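Local coordinates for protein putative Xylose isomerase (Rhodospirillum rubrum, PDB 3QXB) that probably acts as a sugar isomerase of the xylose isomerase-like TIM-barrel family and binds manganese and iron ions at the mouth of its barrel, at residues 27-30 against 31-35; 152-155 against 156-159; 231-234 against 235-239. One frame throughout, in Å; residues are numbered along the deposited sequence. Where two conformers were deposited one is given.

Overall arrangement
The chain folds as a TIM barrel of eight parallel strands, and the three contacts lie around it. Interaction 1 is in the loop between strand 22-25 and helix 36-46, on the subunit interface. Interaction 2 is on helix 146-170, and interaction 3 is at the end of helix 229-236. Interactions 1 and 2 have centres 34 Å apart, on opposite sides of the chain's centre. Interactions 2 and 3 are closer, with nearest atoms about 11 Å apart. The side chains of Phe-28 in interaction 1 and Trp-232 in interaction 3 are each about 12 Å from the bound iron. Interaction 2 is away from the metal sites.

Interaction 1: residues 27-30 against 31-35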
ATOM      1  N   CYS A  27      -3.941   8.338   8.029  1.00 20.66           N
ATOM      2  CA  CYS A  27      -2.924   7.331   7.611  1.00 21.71           C
ATOM      3  C   CYS A  27      -2.041   6.828   8.764  1.00 21.74           C
ATOM      4  O   CYS A  27      -1.609   5.677   8.770  1.00 21.84           O
ATOM      5  CB  CYS A  27      -2.018   7.877   6.509  1.00 22.96           C
ATOM      6  SG  CYS A  27      -1.160   9.366   6.985  1.00 27.01           S
ATOM      7  N   PHE A  28      -1.777   7.675   9.755  1.00 21.07           N
ATOM      8  CA  PHE A  28      -0.908   7.284  10.863  1.00 21.32           C
ATOM      9  C   PHE A  28      -1.526   6.180  11.706  1.00 20.78           C
ATOM     10  O   PHE A  28      -0.795   5.500  12.431  1.00 23.09           O
ATOM     11  CB  PHE A  28      -0.632   8.500  11.778  1.00 20.90           C
ATOM     12  CG  PHE A  28      -1.770   8.796  12.724  1.00 20.50           C
ATOM     13  CD1 PHE A  28      -2.814   9.637  12.342  1.00 23.02           C
ATOM     14  CD2 PHE A  28      -1.820   8.218  13.977  1.00 23.16           C
ATOM     15  CE1 PHE A  28      -3.867   9.888  13.212  1.00 20.27           C
ATOM     16  CE2 PHE A  28      -2.874   8.466  14.848  1.00 21.92           C
ATOM     17  CZ  PHE A  28      -3.905   9.281  14.455  1.00 21.10           C
ATOM     18  N   ALA A  29      -2.856   5.994  11.616  1.00 20.25           N
ATOM     19  CA  ALA A  29      -3.635   5.048  12.434  1.00 19.19           C
ATOM     20  C   ALA A  29      -3.955   3.735  11.754  1.00 19.11           C
ATOM     21  O   ALA A  29      -4.533   2.825  12.374  1.00 18.95           O
ATOM     22  CB  ALA A  29      -4.952   5.696  12.905  1.00 20.09           C
ATOM     23  N   VAL A  30      -3.598   3.638  10.484  1.00 18.56           N
ATOM     24  CA  VAL A  30      -3.925   2.445   9.659  1.00 18.77           C
ATOM     25  C   VAL A  30      -3.476   1.163  10.349  1.00 19.10           C
ATOM     26  O   VAL A  30      -2.374   1.126  10.917  1.00 20.52           O
ATOM     27  CB  VAL A  30      -3.321   2.579   8.253  1.00 17.67           C
ATOM     28  CG1 VAL A  30      -3.314   1.218   7.502  1.00 22.29           C
ATOM     29  CG2 VAL A  30      -4.041   3.702   7.492  1.00 19.65           C
ATOM     30  N   LYS A  31      -4.401   0.192  10.377  1.00 19.06           N
ATOM     31  CA  LYS A  31      -4.258  -1.119  11.018  1.00 17.95           C
ATOM     32  C   LYS A  31      -4.250  -1.114  12.547  1.00 19.85           C
ATOM     33  O   LYS A  31      -4.342  -2.193  13.158  1.00 20.75           O
ATOM     34  CB  LYS A  31      -3.005  -1.880  10.550  1.00 18.31           C
ATOM     35  CG  LYS A  31      -2.800  -1.990   9.037  1.00 16.94           C
ATOM     36  CD  LYS A  31      -1.745  -3.028   8.653  1.00 19.54           C
ATOM     37  CE  LYS A  31      -2.330  -4.421   8.735  1.00 18.01           C
ATOM     38  NZ  LYS A  31      -1.475  -5.480   8.054  1.00 16.29           N
ATOM     39  N   ARG A  32      -4.132   0.054  13.175  1.00 20.50           N
ATOM     40  CA  ARG A  32      -3.902   0.114  14.632  1.00 20.91           C
ATOM     41  C   ARG A  32      -5.153   0.539  15.438  1.00 21.67           C
ATOM     42  O   ARG A  32      -5.854  -0.330  15.998  1.00 21.06           O
ATOM     43  CB  ARG A  32      -2.697   1.011  14.958  1.00 21.23           C
ATOM     44  CG  ARG A  32      -1.389   0.688  14.159  1.00 20.86           C
ATOM     45  CD  ARG A  32      -0.370   1.764  14.368  1.00 22.36           C
ATOM     46  NE  ARG A  32       0.772   1.671  13.446  1.00 23.39           N
ATOM     47  CZ  ARG A  32       1.929   1.080  13.721  1.00 21.88           C
ATOM     48  NH1 ARG A  32       2.147   0.523  14.911  1.00 21.69           N
ATOM     49  NH2 ARG A  32       2.899   1.080  12.816  1.00 22.71           N
ATOM     50  N   TRP A  33      -5.428   1.839  15.541  1.00 21.63           N
ATOM     51  CA  TRP A  33      -6.513   2.329  16.421  1.00 22.84           C
ATOM     52  C   TRP A  33      -7.779   2.378  15.572  1.00 23.08           C
ATOM     53  O   TRP A  33      -8.134   3.413  15.016  1.00 25.06           O
ATOM     54  CB  TRP A  33      -6.188   3.685  17.088  1.00 22.69           C
ATOM     55  CG  TRP A  33      -4.932   3.627  17.877  1.00 22.69           C
ATOM     56  CD1 TRP A  33      -4.794   3.171  19.140  1.00 22.71           C
ATOM     57  CD2 TRP A  33      -3.631   4.014  17.441  1.00 23.97           C
ATOM     58  NE1 TRP A  33      -3.491   3.234  19.530  1.00 21.77           N
ATOM     59  CE2 TRP A  33      -2.743   3.745  18.510  1.00 22.90           C
ATOM     60  CE3 TRP A  33      -3.117   4.549  16.250  1.00 23.61           C
ATOM     61  CZ2 TRP A  33      -1.369   3.984  18.432  1.00 22.88           C
ATOM     62  CZ3 TRP A  33      -1.729   4.819  16.180  1.00 23.79           C
ATOM     63  CH2 TRP A  33      -0.881   4.525  17.266  1.00 24.45           C
ATOM     64  N   LEU A  34      -8.419   1.220  15.455  1.00 22.99           N
ATOM     65  CA  LEU A  34      -9.508   1.025  14.522  1.00 23.53           C
ATOM     66  C   LEU A  34     -10.890   1.236  15.122  1.00 23.38           C
ATOM     67  O   LEU A  34     -11.821   1.445  14.385  1.00 24.39           O
ATOM     68  CB  LEU A  34      -9.435  -0.384  13.887  1.00 21.61           C
ATOM     69  CG  LEU A  34      -8.279  -0.714  12.942  1.00 23.59           C
ATOM     70  CD1 LEU A  34      -8.548  -2.109  12.375  1.00 17.76           C
ATOM     71  CD2 LEU A  34      -8.145   0.271  11.833  1.00 22.41           C
ATOM     72  N   GLU A  35     -11.029   1.186  16.440  1.00 25.33           N
ATOM     73  CA  GLU A  35     -12.334   1.366  17.074  1.00 25.15           C
ATOM     74  C   GLU A  35     -12.765   2.808  16.928  1.00 24.43           C
ATOM     75  O   GLU A  35     -12.033   3.696  17.343  1.00 24.46           O
ATOM     76  CB  GLU A  35     -12.271   0.970  18.533  1.00 26.71           C
ATOM     77  CG  GLU A  35     -13.594   0.543  19.090  1.00 30.98           C
ATOM     78  CD  GLU A  35     -14.437   1.636  19.666  1.00 37.54           C
ATOM     79  OE1 GLU A  35     -14.139   2.837  19.502  1.00 40.61           O
ATOM     80  OE2 GLU A  35     -15.462   1.270  20.278  1.00 45.21           O
TER
HETATM   81  O   HOH W   1      -0.219   2.915  11.147  1.00 33.67           O
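One water ties Phe-28 and Val-30 to Arg-32 across a tight loop bend. It accepts from Arg-32 NE at 2.8 Å, in the plane of the guanidinium. It can donate to Phe-28 O (2.9 Å) and Val-30 O (2.8 Å), but acceptors in reach outnumber its protons. The side chain of Arg-32 runs extended from CG to NE, which carries NE to the water, while NH1 continues to Asp-295 in a salt bridge and to Ala-293 O. With an alanine here, Asp-295 is likely to lose this charged mate and the water its N-H donor. The backbone bend is closed by Arg-32 N bonding to Ala-29 O at 2.9 Å, with a weak second bond from Trp-33 N. This loop follows the first strand of the TIM barrel and leads into helix 36-46, with Glu-35 as N-cap. Trp-33 is the centre of an inverse gamma turn. The Trp-33 and Phe-28 side chains cross at about a right angle, with Trp-33 CZ3 4.0 Å from Phe-28 CE2. Ala-29 CB touches the edge of the indole in its plane, 4.0 Å from Trp-33 CE3, and also sits over the centre of the Phe-28 ring. Val-30 CG1 rests on Lys-31 CG at 3.6 Å. The Lys-31 chain bends at chi3 (78°); NZ forms a salt bridge with Glu-185 and a hydrogen bond to Tyr-96 O, both of the second subunit.

Interaction 2: residues 152-155 against 156-159; sequences IYAI and ARDM
Four successive i to i+4 bonds join Ile-152 through Ile-155 to Ala-156 through Met-159, the regular i+4 to i pattern of an alpha helix. The bond from Arg-157 N to Tyr-153 O is 2.8 Å and nearly straight, with an N-H...O angle of 172°. The main side-chain contact, one turn apart, is between Tyr-153 and Arg-157. Arg-157 was modelled in two conformers, so its guanidinium contacts, given for one, are less certain. Arg-157 NH1 comes to 3.3 Å from Tyr-153 CE2. The ring and guanidinium planes are 68° apart, so the two groups do not stack flat. Tyr-153 CD2 lies over one face of the guanidinium, toward its rim, and Arg-157 CB lies over one face of the phenol ring. The bend of the arginine chain at chi3 (78°) turns the guanidinium back along the helix. Arg-157 NH2 then reaches Ala-154 CB at 3.7 Å. Both polar ends share an outside partner: Asp-199 OD2 accepts a hydrogen bond from Tyr-153 OH and, in this conformer, forms a salt bridge with Arg-157 NH1. The shared carboxylate may hold the phenol and the guanidinium together. Phe-186 adds an edge-to-face contact with the Tyr-153 ring. Farther round the helix, Ile-155 and Met-159, a selenomethionine, lie side by side and point the same way. Ile-155 CG2 and Met-159 CE meet at 3.8 Å. This pair packs against helix 106-125, whereas Tyr-153 packs against helix 190-200. The contact is thus i to i+4 packing on helix 146-170, an outer helix of the TIM barrel flanked by its two neighbours.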
ATOM      1  N   ILE A 152      -4.344   9.061 -23.446  1.00 22.94           N
ATOM      2  CA  ILE A 152      -4.793   8.497 -22.162  1.00 22.58           C
ATOM      3  C   ILE A 152      -5.332   9.602 -21.274  1.00 21.96           C
ATOM      4  O   ILE A 152      -6.395   9.464 -20.630  1.00 21.34           O
ATOM      5  CB  ILE A 152      -3.658   7.679 -21.508  1.00 22.59           C
ATOM      6  CG1 ILE A 152      -3.331   6.473 -22.388  1.00 22.66           C
ATOM      7  CG2 ILE A 152      -4.013   7.220 -20.119  1.00 19.03           C
ATOM      8  CD1 ILE A 152      -2.054   5.760 -21.948  1.00 24.25           C
ATOM      9  N   TYR A 153      -4.632  10.728 -21.294  1.00 22.27           N
ATOM     10  CA  TYR A 153      -5.038  11.884 -20.544  1.00 22.19           C
ATOM     11  C   TYR A 153      -6.397  12.435 -21.008  1.00 21.36           C
ATOM     12  O   TYR A 153      -7.218  12.824 -20.175  1.00 20.67           O
ATOM     13  CB  TYR A 153      -3.954  12.973 -20.613  1.00 23.19           C
ATOM     14  CG  TYR A 153      -4.418  14.247 -19.986  1.00 24.42           C
ATOM     15  CD1 TYR A 153      -4.737  14.299 -18.638  1.00 25.80           C
ATOM     16  CD2 TYR A 153      -4.598  15.366 -20.738  1.00 26.32           C
ATOM     17  CE1 TYR A 153      -5.213  15.470 -18.057  1.00 25.99           C
ATOM     18  CE2 TYR A 153      -5.079  16.542 -20.177  1.00 27.82           C
ATOM     19  CZ  TYR A 153      -5.387  16.582 -18.838  1.00 27.72           C
ATOM     20  OH  TYR A 153      -5.832  17.770 -18.327  1.00 31.04           O
ATOM     21  N   ALA A 154      -6.680  12.445 -22.318  1.00 21.79           N
ATOM     22  CA  ALA A 154      -7.933  13.035 -22.762  1.00 21.07           C
ATOM     23  C   ALA A 154      -9.122  12.203 -22.219  1.00 21.16           C
ATOM     24  O   ALA A 154     -10.161  12.737 -21.826  1.00 19.50           O
ATOM     25  CB  ALA A 154      -7.987  13.141 -24.299  1.00 21.50           C
ATOM     26  N   ILE A 155      -8.918  10.896 -22.151  1.00 21.09           N
ATOM     27  CA  ILE A 155      -9.920  10.009 -21.590  1.00 21.40           C
ATOM     28  C   ILE A 155     -10.043  10.259 -20.093  1.00 20.66           C
ATOM     29  O   ILE A 155     -11.146  10.329 -19.566  1.00 21.17           O
ATOM     30  CB  ILE A 155      -9.586   8.563 -21.919  1.00 21.06           C
ATOM     31  CG1 ILE A 155      -9.836   8.334 -23.424  1.00 24.59           C
ATOM     32  CG2 ILE A 155     -10.394   7.582 -21.008  1.00 20.83           C
ATOM     33  CD1 ILE A 155      -9.018   7.202 -24.044  1.00 27.41           C
ATOM     34  N   ALA A 156      -8.908  10.389 -19.409  1.00 21.47           N
ATOM     35  CA  ALA A 156      -8.902  10.568 -17.978  1.00 21.13           C
ATOM     36  C   ALA A 156      -9.671  11.827 -17.620  1.00 20.61           C
ATOM     37  O   ALA A 156     -10.481  11.811 -16.722  1.00 19.58           O
ATOM     38  CB  ALA A 156      -7.500  10.633 -17.447  1.00 20.62           C
ATOM     39  N   ARG A 157      -9.374  12.926 -18.316  0.50 21.58           N
ATOM     40  CA  ARG A 157     -10.026  14.228 -18.089  0.50 22.13           C
ATOM     41  C   ARG A 157     -11.548  14.137 -18.268  0.50 21.69           C
ATOM     42  O   ARG A 157     -12.307  14.633 -17.438  0.50 21.82           O
ATOM     43  CB  ARG A 157      -9.401  15.305 -19.017  0.50 22.98           C
ATOM     44  CG  ARG A 157     -10.361  16.358 -19.585  0.50 24.33           C
ATOM     45  CD  ARG A 157      -9.610  17.389 -20.448  0.50 26.18           C
ATOM     46  NE  ARG A 157      -9.266  16.902 -21.789  0.50 26.71           N
ATOM     47  CZ  ARG A 157      -8.211  17.296 -22.492  0.50 23.99           C
ATOM     48  NH1 ARG A 157      -7.373  18.173 -21.988  0.50 24.88           N
ATOM     49  NH2 ARG A 157      -7.971  16.785 -23.695  0.50 26.89           N
ATOM     50  N   ASP A 158     -11.990  13.466 -19.326  1.00 21.72           N
ATOM     51  CA  ASP A 158     -13.405  13.266 -19.553  1.00 21.55           C
ATOM     52  C   ASP A 158     -13.995  12.432 -18.406  1.00 20.06           C
ATOM     53  O   ASP A 158     -15.080  12.704 -17.954  1.00 21.27           O
ATOM     54  CB  ASP A 158     -13.681  12.600 -20.911  1.00 21.53           C
ATOM     55  CG  ASP A 158     -13.410  13.530 -22.094  1.00 25.52           C
ATOM     56  OD1 ASP A 158     -13.323  14.782 -21.891  1.00 24.36           O
ATOM     57  OD2 ASP A 158     -13.268  13.002 -23.226  1.00 26.46           O
HETATM   58  N   MSE A 159     -13.260  11.455 -17.910  1.00 19.87           N
HETATM   59  CA  MSE A 159     -13.736  10.679 -16.759  1.00 19.22           C
HETATM   60  C   MSE A 159     -13.983  11.549 -15.526  1.00 20.02           C
HETATM   61  O   MSE A 159     -14.970  11.344 -14.811  1.00 19.67           O
HETATM   62  CB  MSE A 159     -12.770   9.578 -16.416  1.00 18.96           C
HETATM   63  CG  MSE A 159     -12.831   8.428 -17.410  1.00 18.24           C
HETATM   64 SE   MSE A 159     -11.672   7.003 -16.976  0.75 12.10          SE
HETATM   65  CE  MSE A 159     -12.253   5.809 -18.276  1.00 18.28           C
TER

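Interaction 3: residues 231-234 against 235-239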
ATOM      1  N   HIS A 231       6.973  28.573  -6.048  1.00 38.22           N
ATOM      2  CA  HIS A 231       6.757  28.269  -7.461  1.00 37.98           C
ATOM      3  C   HIS A 231       5.357  27.670  -7.652  1.00 36.11           C
ATOM      4  O   HIS A 231       4.702  27.894  -8.665  1.00 35.55           O
ATOM      5  CB  HIS A 231       7.846  27.307  -7.962  1.00 38.51           C
ATOM      6  CG  HIS A 231       7.615  26.799  -9.349  1.00 38.04           C
ATOM      7  ND1 HIS A 231       7.704  27.611 -10.458  1.00 37.24           N
ATOM      8  CD2 HIS A 231       7.311  25.557  -9.807  1.00 37.35           C
ATOM      9  CE1 HIS A 231       7.433  26.896 -11.539  1.00 38.98           C
ATOM     10  NE2 HIS A 231       7.195  25.649 -11.174  1.00 35.39           N
ATOM     11  N   TRP A 232       4.895  26.917  -6.656  1.00 34.96           N
ATOM     12  CA  TRP A 232       3.560  26.311  -6.714  1.00 33.03           C
ATOM     13  C   TRP A 232       2.502  27.416  -6.591  1.00 33.34           C
ATOM     14  O   TRP A 232       1.539  27.443  -7.370  1.00 33.25           O
ATOM     15  CB  TRP A 232       3.433  25.180  -5.683  1.00 32.04           C
ATOM     16  CG  TRP A 232       3.988  23.922  -6.253  1.00 29.07           C
ATOM     17  CD1 TRP A 232       5.291  23.559  -6.316  1.00 30.29           C
ATOM     18  CD2 TRP A 232       3.249  22.891  -6.929  1.00 30.32           C
ATOM     19  NE1 TRP A 232       5.417  22.360  -6.979  1.00 33.11           N
ATOM     20  CE2 TRP A 232       4.172  21.931  -7.361  1.00 28.20           C
ATOM     21  CE3 TRP A 232       1.891  22.704  -7.219  1.00 28.74           C
ATOM     22  CZ2 TRP A 232       3.790  20.786  -8.042  1.00 31.34           C
ATOM     23  CZ3 TRP A 232       1.502  21.566  -7.911  1.00 29.84           C
ATOM     24  CH2 TRP A 232       2.451  20.623  -8.318  1.00 28.78           C
HETATM   25  N   MSE A 233       2.694  28.359  -5.679  1.00 32.79           N
HETATM   26  CA  MSE A 233       1.761  29.489  -5.596  1.00 33.46           C
HETATM   27  C   MSE A 233       1.789  30.357  -6.870  1.00 34.78           C
HETATM   28  O   MSE A 233       0.735  30.799  -7.337  1.00 32.69           O
HETATM   29  CB  MSE A 233       2.026  30.345  -4.358  1.00 32.99           C
HETATM   30  CG  MSE A 233       1.834  29.585  -3.037  1.00 31.90           C
HETATM   31 SE   MSE A 233       0.181  28.607  -2.901  0.75 29.84          SE
HETATM   32  CE  MSE A 233      -0.744  29.691  -1.587  1.00 31.66           C
ATOM     33  N   ASP A 234       2.971  30.586  -7.439  1.00 36.76           N
ATOM     34  CA  ASP A 234       3.060  31.392  -8.667  1.00 38.70           C
ATOM     35  C   ASP A 234       2.214  30.816  -9.808  1.00 37.40           C
ATOM     36  O   ASP A 234       1.526  31.535 -10.504  1.00 36.75           O
ATOM     37  CB  ASP A 234       4.507  31.549  -9.136  1.00 41.22           C
ATOM     38  CG  ASP A 234       5.359  32.382  -8.171  1.00 46.32           C
ATOM     39  OD1 ASP A 234       4.787  33.183  -7.392  1.00 50.53           O
ATOM     40  OD2 ASP A 234       6.604  32.203  -8.178  1.00 51.23           O
ATOM     41  N   LEU A 235       2.234  29.504  -9.982  1.00 36.27           N
ATOM     42  CA  LEU A 235       1.536  28.901 -11.104  1.00 35.36           C
ATOM     43  C   LEU A 235       0.118  28.388 -10.741  1.00 35.19           C
ATOM     44  O   LEU A 235      -0.747  28.279 -11.614  1.00 34.91           O
ATOM     45  CB  LEU A 235       2.407  27.776 -11.693  1.00 34.87           C
ATOM     46  CG  LEU A 235       3.749  28.173 -12.327  1.00 35.94           C
ATOM     47  CD1 LEU A 235       4.244  26.976 -13.119  1.00 37.24           C
ATOM     48  CD2 LEU A 235       3.707  29.483 -13.208  1.00 37.91           C
ATOM     49  N   CYS A 236      -0.116  28.062  -9.468  1.00 35.27           N
ATOM     50  CA  CYS A 236      -1.324  27.309  -9.064  1.00 33.78           C
ATOM     51  C   CYS A 236      -2.147  27.873  -7.894  1.00 33.42           C
ATOM     52  O   CYS A 236      -3.153  27.301  -7.547  1.00 31.83           O
ATOM     53  CB  CYS A 236      -0.934  25.871  -8.732  1.00 32.92           C
ATOM     54  SG  CYS A 236      -0.195  24.942 -10.105  1.00 34.24           S
ATOM     55  N   GLN A 237      -1.739  28.984  -7.295  1.00 34.79           N
ATOM     56  CA  GLN A 237      -2.391  29.451  -6.071  1.00 35.58           C
ATOM     57  C   GLN A 237      -3.940  29.416  -6.045  1.00 34.75           C
ATOM     58  O   GLN A 237      -4.496  28.878  -5.089  1.00 35.31           O
ATOM     59  CB  GLN A 237      -1.938  30.858  -5.665  1.00 36.71           C
ATOM     60  CG  GLN A 237      -2.674  31.296  -4.378  1.00 38.32           C
ATOM     61  CD  GLN A 237      -2.109  32.510  -3.697  1.00 40.22           C
ATOM     62  OE1 GLN A 237      -1.240  33.190  -4.215  1.00 39.29           O
ATOM     63  NE2 GLN A 237      -2.597  32.768  -2.506  1.00 40.02           N
ATOM     64  N   PRO A 238      -4.626  29.993  -7.061  1.00 33.57           N
ATOM     65  CA  PRO A 238      -6.090  30.008  -7.022  1.00 33.16           C
ATOM     66  C   PRO A 238      -6.734  28.624  -6.856  1.00 31.69           C
ATOM     67  O   PRO A 238      -7.866  28.533  -6.395  1.00 31.86           O
ATOM     68  CB  PRO A 238      -6.495  30.604  -8.382  1.00 32.76           C
ATOM     69  CG  PRO A 238      -5.298  31.207  -8.935  1.00 34.05           C
ATOM     70  CD  PRO A 238      -4.106  30.603  -8.293  1.00 34.32           C
ATOM     71  N   TRP A 239      -6.025  27.567  -7.247  1.00 30.57           N
ATOM     72  CA  TRP A 239      -6.577  26.231  -7.219  1.00 29.36           C
ATOM     73  C   TRP A 239      -6.199  25.334  -6.033  1.00 28.56           C
ATOM     74  O   TRP A 239      -6.743  24.259  -5.909  1.00 27.85           O
ATOM     75  CB  TRP A 239      -6.215  25.500  -8.504  1.00 29.62           C
ATOM     76  CG  TRP A 239      -6.742  26.135  -9.766  1.00 29.83           C
ATOM     77  CD1 TRP A 239      -8.053  26.307 -10.148  1.00 30.18           C
ATOM     78  CD2 TRP A 239      -5.946  26.666 -10.819  1.00 32.28           C
ATOM     79  NE1 TRP A 239      -8.111  26.930 -11.384  1.00 31.88           N
ATOM     80  CE2 TRP A 239      -6.828  27.150 -11.819  1.00 33.43           C
ATOM     81  CE3 TRP A 239      -4.566  26.765 -11.026  1.00 33.88           C
ATOM     82  CZ2 TRP A 239      -6.370  27.720 -12.997  1.00 37.25           C
ATOM     83  CZ3 TRP A 239      -4.109  27.342 -12.215  1.00 38.83           C
ATOM     84  CH2 TRP A 239      -5.008  27.819 -13.176  1.00 39.78           C
TER
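Cys-236 N bonds to Trp-232 O at 2.7 Å, the shortest polar bond here, although its N-H...O angle is only 136°. Leu-235 N to His-231 O is longer, at 3.2 Å. Gln-237 N to Met-233 O follows at 3.1 Å, and the chain then passes into a 3-10 turn over residues 237-239. Cys-236 SG also approaches the Trp-232 indole obliquely, 4.2 Å from CE3, in a sulfur-aromatic contact. Leu-235 meets His-231 through CD1, which lies 3.6 Å from CE1 of the imidazole. The histidine CG stands opposite its backbone N (chi1 173°), and this brings the ring forward along the helix to the leucine. Met-233, a selenomethionine, bends at chi2 and chi3 and lays its CE against the extended Gln-237 chain, 3.7 Å from NE2. Tyr-276 touches both of these side chains. Trp-232 packs on Ala-190 and Ala-193 of helix 190-200 and on Val-212 of strand 208-213, while Cys-236 meets Leu-210 on the same strand. The side-chain contacts between the two segments are thus van der Waals and sulfur-aromatic, and the hydrogen bonds joining them are all backbone ones.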